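Local coordinates for protein aminopeptidase C (Lactobacillus rhamnosus, PDB 4K7C) that probably acts as a cysteine aminopeptidase of the papain-like peptidase C1 family, removing amino-terminal residues from peptides, at residues I54-G59 against K307-G312; Q261-A266 against L294-D299; V367-D372 against K382-W387. All coordinates share one frame; numbering follows the deposited sequence.

Interaction 1 of 3, residues I54-G59 against K307-G312; sequences IELDTG and KQLKAG
L56 points toward the last turn of helix 298-310 and meets L309 and G312. From CB the chain turns so that CG lies anti to the carbonyl carbon (chi1 -48°), and the fork then spreads over the helix end. CD1 is held between the side chain of L309 and the backbone beyond it, at 4.0 Å from L309 CD2 and equally near G312 O. CD2, the other branch, rests on main-chain atoms, 3.7 Å from G312 CA and 3.8 Å from L309 O. The two leucine side chains cross at about a right angle, meeting through one methyl of each.

The carbonyl that L56 covers also belongs to the helix terminus. G312 has positive phi and ends the helix in a Schellman motif, its N turning back to L309 O at 2.9 Å. A CB on G312 would be pressed against the preceding carbonyl oxygen.

Two residues earlier, I54 leans on the same turn. Its CG2, placed anti to the backbone N, approaches L309 O at 3.9 Å. CD1 presses on the aliphatic part of K310, only 3.4 Å from K310 CG, which is tight for two carbons; beyond CG the lysine chain runs extended.

No hydrogen bond joins the two segments, and the contact lies near the protein surface. The short strand 54-55 is instead fixed by the backbone to strand 364-374, where I54 also packs on V371 and L373, while L309 packs on V315 of strand 315-319.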
loop_
_atom_site.group_PDB
_atom_site.type_symbol
_atom_site.label_atom_id
_atom_site.label_comp_id
_atom_site.label_asym_id
_atom_site.label_seq_id
_atom_site.Cartn_x
_atom_site.Cartn_y
_atom_site.Cartn_z
ATOM N N ILE A 54 25.191 3.922 32.046
ATOM C CA ILE A 54 25.603 5.300 31.666
ATOM C C ILE A 54 24.872 5.618 30.389
ATOM O O ILE A 54 25.037 4.909 29.395
ATOM C CB ILE A 54 27.110 5.352 31.368
ATOM C CG1 ILE A 54 27.766 4.922 32.654
ATOM C CG2 ILE A 54 27.478 6.778 30.866
ATOM C CD1 ILE A 54 29.235 4.858 32.577
ATOM N N GLU A 55 24.014 6.612 30.437
ATOM C CA GLU A 55 23.230 6.970 29.288
ATOM C C GLU A 55 23.087 8.457 29.152
ATOM O O GLU A 55 22.507 9.105 30.048
ATOM C CB GLU A 55 21.874 6.338 29.400
ATOM C CG GLU A 55 21.089 6.451 28.101
ATOM C CD GLU A 55 19.755 5.692 28.188
ATOM O OE1 GLU A 55 19.258 5.484 29.313
ATOM O OE2 GLU A 55 19.194 5.292 27.163
ATOM N N LEU A 56 23.539 9.013 28.040
ATOM C CA LEU A 56 23.364 10.446 27.782
ATOM C C LEU A 56 21.960 10.703 27.245
ATOM O O LEU A 56 21.356 9.859 26.547
ATOM C CB LEU A 56 24.392 10.963 26.753
ATOM C CG LEU A 56 25.851 10.536 27.045
ATOM C CD1 LEU A 56 26.836 11.054 26.014
ATOM C CD2 LEU A 56 26.296 10.860 28.416
ATOM N N ASP A 57 21.485 11.902 27.502
ATOM C CA ASP A 57 20.171 12.274 27.006
ATOM C C ASP A 57 20.383 12.967 25.639
ATOM O O ASP A 57 20.848 14.120 25.578
ATOM C CB ASP A 57 19.547 13.164 28.063
ATOM C CG ASP A 57 18.188 13.679 27.659
ATOM O OD1 ASP A 57 17.661 13.198 26.598
ATOM O OD2 ASP A 57 17.669 14.566 28.403
ATOM N N THR A 58 20.125 12.278 24.528
ATOM C CA THR A 58 20.494 12.793 23.193
ATOM C C THR A 58 19.333 13.016 22.224
ATOM O O THR A 58 19.529 13.448 21.086
ATOM C CB THR A 58 21.554 11.907 22.528
ATOM O OG1 THR A 58 21.093 10.549 22.457
ATOM C CG2 THR A 58 22.944 11.952 23.274
ATOM N N GLY A 59 18.111 12.741 22.669
ATOM C CA GLY A 59 16.920 13.050 21.856
ATOM C C GLY A 59 16.832 12.261 20.515
ATOM O O GLY A 59 17.302 11.122 20.423
ATOM N N LYS A 307 35.557 6.782 29.689
ATOM C CA LYS A 307 35.925 8.004 30.396
ATOM C C LYS A 307 35.175 9.227 29.807
ATOM O O LYS A 307 34.528 10.036 30.520
ATOM C CB LYS A 307 37.445 8.162 30.305
ATOM C CG LYS A 307 37.961 9.216 31.237
ATOM C CD LYS A 307 39.480 9.243 31.222
ATOM C CE LYS A 307 39.999 10.177 32.312
ATOM N NZ LYS A 307 41.450 10.344 32.067
ATOM N N GLN A 308 35.145 9.309 28.496
ATOM C CA GLN A 308 34.449 10.385 27.812
ATOM C C GLN A 308 32.913 10.305 28.061
ATOM O O GLN A 308 32.242 11.306 28.390
ATOM C CB GLN A 308 34.848 10.408 26.316
ATOM C CG GLN A 308 34.295 11.571 25.547
ATOM C CD GLN A 308 35.107 11.947 24.335
ATOM O OE1 GLN A 308 36.335 12.079 24.409
ATOM N NE2 GLN A 308 34.428 12.143 23.197
ATOM N N LEU A 309 32.345 9.111 27.903
ATOM C CA LEU A 309 30.930 8.916 28.265
ATOM C C LEU A 309 30.591 9.287 29.714
ATOM O O LEU A 309 29.580 9.931 29.979
ATOM C CB LEU A 309 30.474 7.444 27.924
ATOM C CG LEU A 309 30.492 7.173 26.402
ATOM C CD1 LEU A 309 30.259 5.680 26.170
ATOM C CD2 LEU A 309 29.404 7.987 25.670
ATOM N N LYS A 310 31.469 8.924 30.652
ATOM C CA LYS A 310 31.199 9.144 32.062
ATOM C C LYS A 310 31.257 10.663 32.377
ATOM O O LYS A 310 30.590 11.151 33.285
ATOM C CB LYS A 310 32.189 8.373 32.913
ATOM C CG LYS A 310 31.901 6.912 33.103
ATOM C CD LYS A 310 32.992 6.339 34.006
ATOM C CE LYS A 310 32.605 4.997 34.532
ATOM N NZ LYS A 310 33.781 4.399 35.221
ATOM N N ALA A 311 31.992 11.411 31.543
ATOM C CA ALA A 311 32.004 12.860 31.584
ATOM C C ALA A 311 30.839 13.546 30.927
ATOM O O ALA A 311 30.783 14.747 30.938
ATOM C CB ALA A 311 33.304 13.361 30.988
ATOM N N GLY A 312 29.930 12.804 30.280
ATOM C CA GLY A 312 28.730 13.361 29.704
ATOM C C GLY A 312 28.899 13.738 28.240
ATOM O O GLY A 312 28.078 14.441 27.668
#

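Interaction 2 of 3, residues Q261-A266 against L294-D299; sequences QSIINA and LNLDID
I263 lays its CG2 methyl on CD1 of L296, 3.7 Å away, the two side chains meeting at a slant. They belong to a parallel strand pair of the papain-like fold: 260-264 runs beside 293-295, which leads through L296 and the N-cap D297 into helix 298-310. L294 and I263 sit on one face of the sheet, N295 and I264 on the other.

The backbone bonds follow the parallel register. L294 N donates to S262 O, which also receives Q261 NE2, so one carbonyl holds two donors. I264 N reaches L294 O at 2.8 Å from above the carbonyl plane, and L296 N returns to I264 O almost in line with the carbonyl.

Where strand 260-264 ends, the side chains of N295 and N265 continue the link. N295 grips both polar backbone atoms of A266: OD1 accepts from A266 N at 2.9 Å, and ND2 gives a bond to A266 O at 3.1 Å, from above that carbonyl's plane. A leucine in its place would probably leave A266 N and A266 O without these mates and set this turn of the chain freer to shift. I264 CG1 lies 3.4 Å from N295 OD1.

N265 reaches back in the opposite sense. With CG anti to the backbone N (chi1 175°), ND2 meets L296 O in its carbonyl plane, on a lone pair, at 2.8 Å. Its OD1 binds K351 and lies over CD1 of I298. A water accepts from N265 ND2 and, at 2.9 Å, from I298 N in the first turn of the helix.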
loop_
_atom_site.group_PDB
_atom_site.type_symbol
_atom_site.label_atom_id
_atom_site.label_comp_id
_atom_site.label_asym_id
_atom_site.label_seq_id
_atom_site.Cartn_x
_atom_site.Cartn_y
_atom_site.Cartn_z
ATOM N N GLN A 261 41.313 13.942 19.091
ATOM C CA GLN A 261 42.214 13.013 18.456
ATOM C C GLN A 261 41.430 11.762 17.947
ATOM O O GLN A 261 40.729 11.116 18.701
ATOM C CB GLN A 261 43.290 12.619 19.428
ATOM C CG GLN A 261 44.329 11.649 18.911
ATOM C CD GLN A 261 45.082 12.202 17.756
ATOM O OE1 GLN A 261 45.698 13.290 17.848
ATOM N NE2 GLN A 261 45.111 11.485 16.690
ATOM N N SER A 262 41.694 11.442 16.704
ATOM C CA SER A 262 41.258 10.199 16.096
ATOM C C SER A 262 42.131 9.096 16.641
ATOM O O SER A 262 43.347 9.154 16.513
ATOM C CB SER A 262 41.310 10.265 14.600
ATOM O OG SER A 262 40.977 8.971 14.059
ATOM N N ILE A 263 41.492 8.122 17.247
ATOM C CA ILE A 263 42.145 6.924 17.802
ATOM C C ILE A 263 41.676 5.727 17.022
ATOM O O ILE A 263 40.450 5.612 16.770
ATOM C CB ILE A 263 41.818 6.860 19.282
ATOM C CG1 ILE A 263 42.510 8.107 19.949
ATOM C CG2 ILE A 263 42.379 5.609 19.901
ATOM C CD1 ILE A 263 42.143 8.293 21.349
ATOM N N ILE A 264 42.626 4.871 16.622
ATOM C CA ILE A 264 42.254 3.618 15.908
ATOM C C ILE A 264 42.705 2.432 16.701
ATOM O O ILE A 264 43.532 2.573 17.615
ATOM C CB ILE A 264 42.776 3.566 14.462
ATOM C CG1 ILE A 264 44.311 3.579 14.357
ATOM C CG2 ILE A 264 42.143 4.666 13.675
ATOM C CD1 ILE A 264 44.911 3.400 12.974
ATOM N N ASN A 265 42.148 1.248 16.364
ATOM C CA ASN A 265 42.619 -0.018 16.887
ATOM C C ASN A 265 42.735 -0.928 15.686
ATOM O O ASN A 265 41.728 -1.522 15.247
ATOM C CB ASN A 265 41.663 -0.609 17.896
ATOM C CG ASN A 265 42.091 -1.950 18.349
ATOM O OD1 ASN A 265 41.392 -2.947 18.186
ATOM N ND2 ASN A 265 43.293 -1.998 18.972
ATOM N N ALA A 266 43.931 -0.990 15.119
ATOM C CA ALA A 266 44.211 -1.779 13.974
ATOM C C ALA A 266 45.419 -2.701 14.360
ATOM O O ALA A 266 46.588 -2.265 14.325
ATOM C CB ALA A 266 44.495 -0.886 12.845
ATOM N N LEU A 294 45.946 7.855 15.898
ATOM C CA LEU A 294 46.748 7.261 16.972
ATOM C C LEU A 294 46.250 5.822 17.226
ATOM O O LEU A 294 45.112 5.615 17.707
ATOM C CB LEU A 294 46.606 8.091 18.242
ATOM C CG LEU A 294 47.207 7.655 19.545
ATOM C CD1 LEU A 294 48.705 7.625 19.323
ATOM C CD2 LEU A 294 46.809 8.574 20.657
ATOM N N ASN A 295 47.103 4.853 16.908
ATOM C CA ASN A 295 46.779 3.463 17.127
ATOM C C ASN A 295 47.053 3.028 18.533
ATOM O O ASN A 295 48.187 3.182 19.023
ATOM C CB ASN A 295 47.599 2.597 16.196
ATOM C CG ASN A 295 46.941 1.250 15.967
ATOM O OD1 ASN A 295 45.720 1.092 16.154
ATOM N ND2 ASN A 295 47.715 0.282 15.596
ATOM N N LEU A 296 46.030 2.496 19.207
ATOM C CA LEU A 296 46.123 2.002 20.565
ATOM C C LEU A 296 45.468 0.630 20.677
ATOM O O LEU A 296 44.542 0.300 19.900
ATOM C CB LEU A 296 45.400 2.941 21.505
ATOM C CG LEU A 296 45.945 4.376 21.545
ATOM C CD1 LEU A 296 45.066 5.178 22.459
ATOM C CD2 LEU A 296 47.409 4.384 22.062
ATOM N N ASP A 297 45.917 -0.124 21.677
ATOM C CA ASP A 297 45.322 -1.413 22.020
ATOM C C ASP A 297 43.854 -1.234 22.426
ATOM O O ASP A 297 43.443 -0.176 22.896
ATOM C CB ASP A 297 46.085 -2.066 23.169
ATOM C CG ASP A 297 45.863 -1.370 24.458
ATOM O OD1 ASP A 297 46.449 -0.291 24.638
ATOM O OD2 ASP A 297 45.103 -1.890 25.292
ATOM N N ILE A 298 43.090 -2.292 22.288
ATOM C CA ILE A 298 41.626 -2.236 22.448
ATOM C C ILE A 298 41.235 -1.947 23.857
ATOM O O ILE A 298 40.316 -1.210 24.037
ATOM C CB ILE A 298 40.909 -3.537 21.906
ATOM C CG1 ILE A 298 39.375 -3.371 21.768
ATOM C CG2 ILE A 298 41.224 -4.719 22.808
ATOM C CD1 ILE A 298 39.005 -2.200 20.857
ATOM N N ASP A 299 41.946 -2.410 24.876
ATOM C CA ASP A 299 41.548 -2.031 26.254
ATOM C C ASP A 299 41.639 -0.511 26.551
ATOM O O ASP A 299 40.751 0.086 27.183
ATOM C CB ASP A 299 42.416 -2.817 27.283
ATOM C CG ASP A 299 42.056 -4.319 27.310
ATOM O OD1 ASP A 299 40.911 -4.686 27.004
ATOM O OD2 ASP A 299 42.929 -5.106 27.629
HETATM O O HOH W 1 44.324 -4.358 20.686
#

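Interaction 3 of 3, residues V367-D372 against K382-W387; sequences VLTGVD and KVENSW
V367 O takes the N-H of E384 at 2.7 Å, the donor standing nearly in line with the C=O bond (162°). The return bond from V367 N to E384 O is weak. T369 N donates to K382 O at 2.8 Å and K382 N to G370 O at 2.9 Å, the latter from well above the carbonyl plane. These bonds zip up the antiparallel hairpin of strands 364-374 and 377-384.

On the face carrying K382 and E384, T369 meets both. Its hydroxyl, set between the backbone N and the carbonyl carbon (chi1 74°), lies alongside the extended lysine chain, with T369 OG1 3.4 Å from K382 CG and just as near CD. A water joins T369 OG1 to K382 NZ, which also forms a salt bridge to E55. The T369 methyl faces the glutamate, CG2 standing 3.9 Å from E384 CB. G370 lies across from K382; a CB on it would come within a tight 3.0 Å of K382 CB. On the other face L368 CD2 meets V383 CG2 at 4.2 Å.

The second segment ends in the Asn-Ser-Trp sequence of papain-like peptidases, where N385 OD1 bonds to H364, as expected if this asparagine orients the active-site histidine.

G370 N is buried and has no partner in the model. The E384 carboxylate, by contrast, is well met: OE2 is paired with R80 and OE1 accepts from H81. That setting would probably favour its charged form, so a salt bridge and a hydrogen bond join the hairpin to helix 70-87, besides the packing of V367 on A74 and T78.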
loop_
_atom_site.group_PDB
_atom_site.type_symbol
_atom_site.label_atom_id
_atom_site.label_comp_id
_atom_site.label_asym_id
_atom_site.label_seq_id
_atom_site.Cartn_x
_atom_site.Cartn_y
_atom_site.Cartn_z
ATOM N N VAL A 367 27.651 7.228 16.644
ATOM C CA VAL A 367 27.967 7.893 17.869
ATOM C C VAL A 367 27.579 6.975 19.068
ATOM O O VAL A 367 26.461 6.466 19.140
ATOM C CB VAL A 367 27.242 9.291 17.942
ATOM C CG1 VAL A 367 27.481 9.952 19.312
ATOM C CG2 VAL A 367 27.619 10.187 16.824
ATOM N N LEU A 368 28.537 6.777 19.966
ATOM C CA LEU A 368 28.263 6.201 21.292
ATOM C C LEU A 368 27.638 7.230 22.194
ATOM O O LEU A 368 28.209 8.326 22.377
ATOM C CB LEU A 368 29.559 5.665 21.962
ATOM C CG LEU A 368 30.356 4.771 20.985
ATOM C CD1 LEU A 368 31.708 4.518 21.567
ATOM C CD2 LEU A 368 29.704 3.387 20.756
ATOM N N THR A 369 26.508 6.851 22.763
ATOM C CA THR A 369 25.723 7.713 23.689
ATOM C C THR A 369 25.397 7.076 25.024
ATOM O O THR A 369 24.690 7.641 25.822
ATOM C CB THR A 369 24.451 8.278 23.036
ATOM O OG1 THR A 369 23.463 7.235 22.915
ATOM C CG2 THR A 369 24.764 8.951 21.618
ATOM N N GLY A 370 26.048 5.963 25.311
ATOM C CA GLY A 370 25.765 5.198 26.533
ATOM C C GLY A 370 26.617 3.946 26.517
ATOM O O GLY A 370 27.169 3.550 25.471
ATOM N N VAL A 371 26.763 3.386 27.713
ATOM C CA VAL A 371 27.496 2.126 27.972
ATOM C C VAL A 371 26.973 1.542 29.229
ATOM O O VAL A 371 26.694 2.285 30.161
ATOM C CB VAL A 371 29.067 2.320 27.979
ATOM C CG1 VAL A 371 29.535 3.184 29.163
ATOM C CG2 VAL A 371 29.745 0.968 27.853
ATOM N N ASP A 372 26.685 0.238 29.221
ATOM C CA ASP A 372 26.229 -0.491 30.387
ATOM C C ASP A 372 27.494 -1.080 30.964
ATOM O O ASP A 372 28.215 -1.925 30.323
ATOM C CB ASP A 372 25.259 -1.625 30.001
ATOM C CG ASP A 372 24.427 -2.110 31.164
ATOM O OD1 ASP A 372 24.132 -1.315 32.070
ATOM O OD2 ASP A 372 24.002 -3.290 31.128
ATOM N N LYS A 382 25.448 1.925 23.739
ATOM C CA LYS A 382 24.319 2.557 23.110
ATOM C C LYS A 382 24.788 3.389 21.932
ATOM O O LYS A 382 25.734 4.218 22.020
ATOM C CB LYS A 382 23.523 3.415 24.078
ATOM C CG LYS A 382 22.327 4.122 23.479
ATOM C CD LYS A 382 21.528 4.924 24.502
ATOM C CE LYS A 382 20.159 5.260 23.913
ATOM N NZ LYS A 382 19.485 6.374 24.605
ATOM N N VAL A 383 24.107 3.212 20.815
ATOM C CA VAL A 383 24.595 3.738 19.532
ATOM C C VAL A 383 23.550 4.606 18.846
ATOM O O VAL A 383 22.437 4.140 18.503
ATOM C CB VAL A 383 25.005 2.594 18.583
ATOM C CG1 VAL A 383 25.430 3.089 17.181
ATOM C CG2 VAL A 383 26.099 1.878 19.214
ATOM N N GLU A 384 23.886 5.856 18.631
ATOM C CA GLU A 384 23.027 6.704 17.822
ATOM C C GLU A 384 23.308 6.516 16.370
ATOM O O GLU A 384 24.424 6.782 15.886
ATOM C CB GLU A 384 23.157 8.231 18.181
ATOM C CG GLU A 384 22.266 9.097 17.263
ATOM C CD GLU A 384 22.375 10.572 17.570
ATOM O OE1 GLU A 384 23.316 10.919 18.322
ATOM O OE2 GLU A 384 21.646 11.361 16.954
ATOM N N ASN A 385 22.288 6.040 15.630
ATOM C CA ASN A 385 22.435 5.864 14.195
ATOM C C ASN A 385 21.792 7.045 13.493
ATOM O O ASN A 385 21.242 7.890 14.157
ATOM C CB ASN A 385 21.876 4.527 13.671
ATOM C CG ASN A 385 22.599 4.018 12.400
ATOM O OD1 ASN A 385 23.363 4.710 11.728
ATOM N ND2 ASN A 385 22.346 2.755 12.076
ATOM N N SER A 386 21.982 7.128 12.178
ATOM C CA SER A 386 21.530 8.271 11.332
ATOM C C SER A 386 20.692 7.757 10.158
ATOM O O SER A 386 20.784 8.217 8.994
ATOM C CB SER A 386 22.735 9.103 10.824
ATOM O OG SER A 386 23.719 8.325 10.148
ATOM N N TRP A 387 19.877 6.735 10.450
ATOM C CA TRP A 387 19.010 6.121 9.456
ATOM C C TRP A 387 17.551 6.374 9.737
ATOM O O TRP A 387 16.676 5.645 9.208
ATOM C CB TRP A 387 19.252 4.588 9.400
ATOM C CG TRP A 387 20.575 4.207 8.912
ATOM C CD1 TRP A 387 21.524 5.014 8.269
ATOM C CD2 TRP A 387 21.185 2.879 9.017
ATOM N NE1 TRP A 387 22.629 4.247 7.985
ATOM C CE2 TRP A 387 22.470 2.962 8.461
ATOM C CE3 TRP A 387 20.747 1.660 9.535
ATOM C CZ2 TRP A 387 23.312 1.855 8.350
ATOM C CZ3 TRP A 387 21.621 0.529 9.490
ATOM C CH2 TRP A 387 22.899 0.651 8.929
HETATM O O HOH W 2 21.428 8.434 24.281
#

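Following the chain from its N terminus, strand 54-55 is the first contact segment to be met, and interaction 1 closes on it only after some 250 residues, when the end of helix 298-310 arrives. Interaction 2 is nested inside that great loop: its own 27-residue excursion brings strand 293-295 back beside 260-264, just ahead of the same helix. Interaction 2 thus involves the start of helix 298-310 and interaction 1 its end, their nearest atoms about 7 Å apart. Interaction 3 comes later and in series, a short hairpin closing after interaction 1. It touches interaction 1 directly, for strand 54-55 lies beside 364-374 and L309 packs on L368 O.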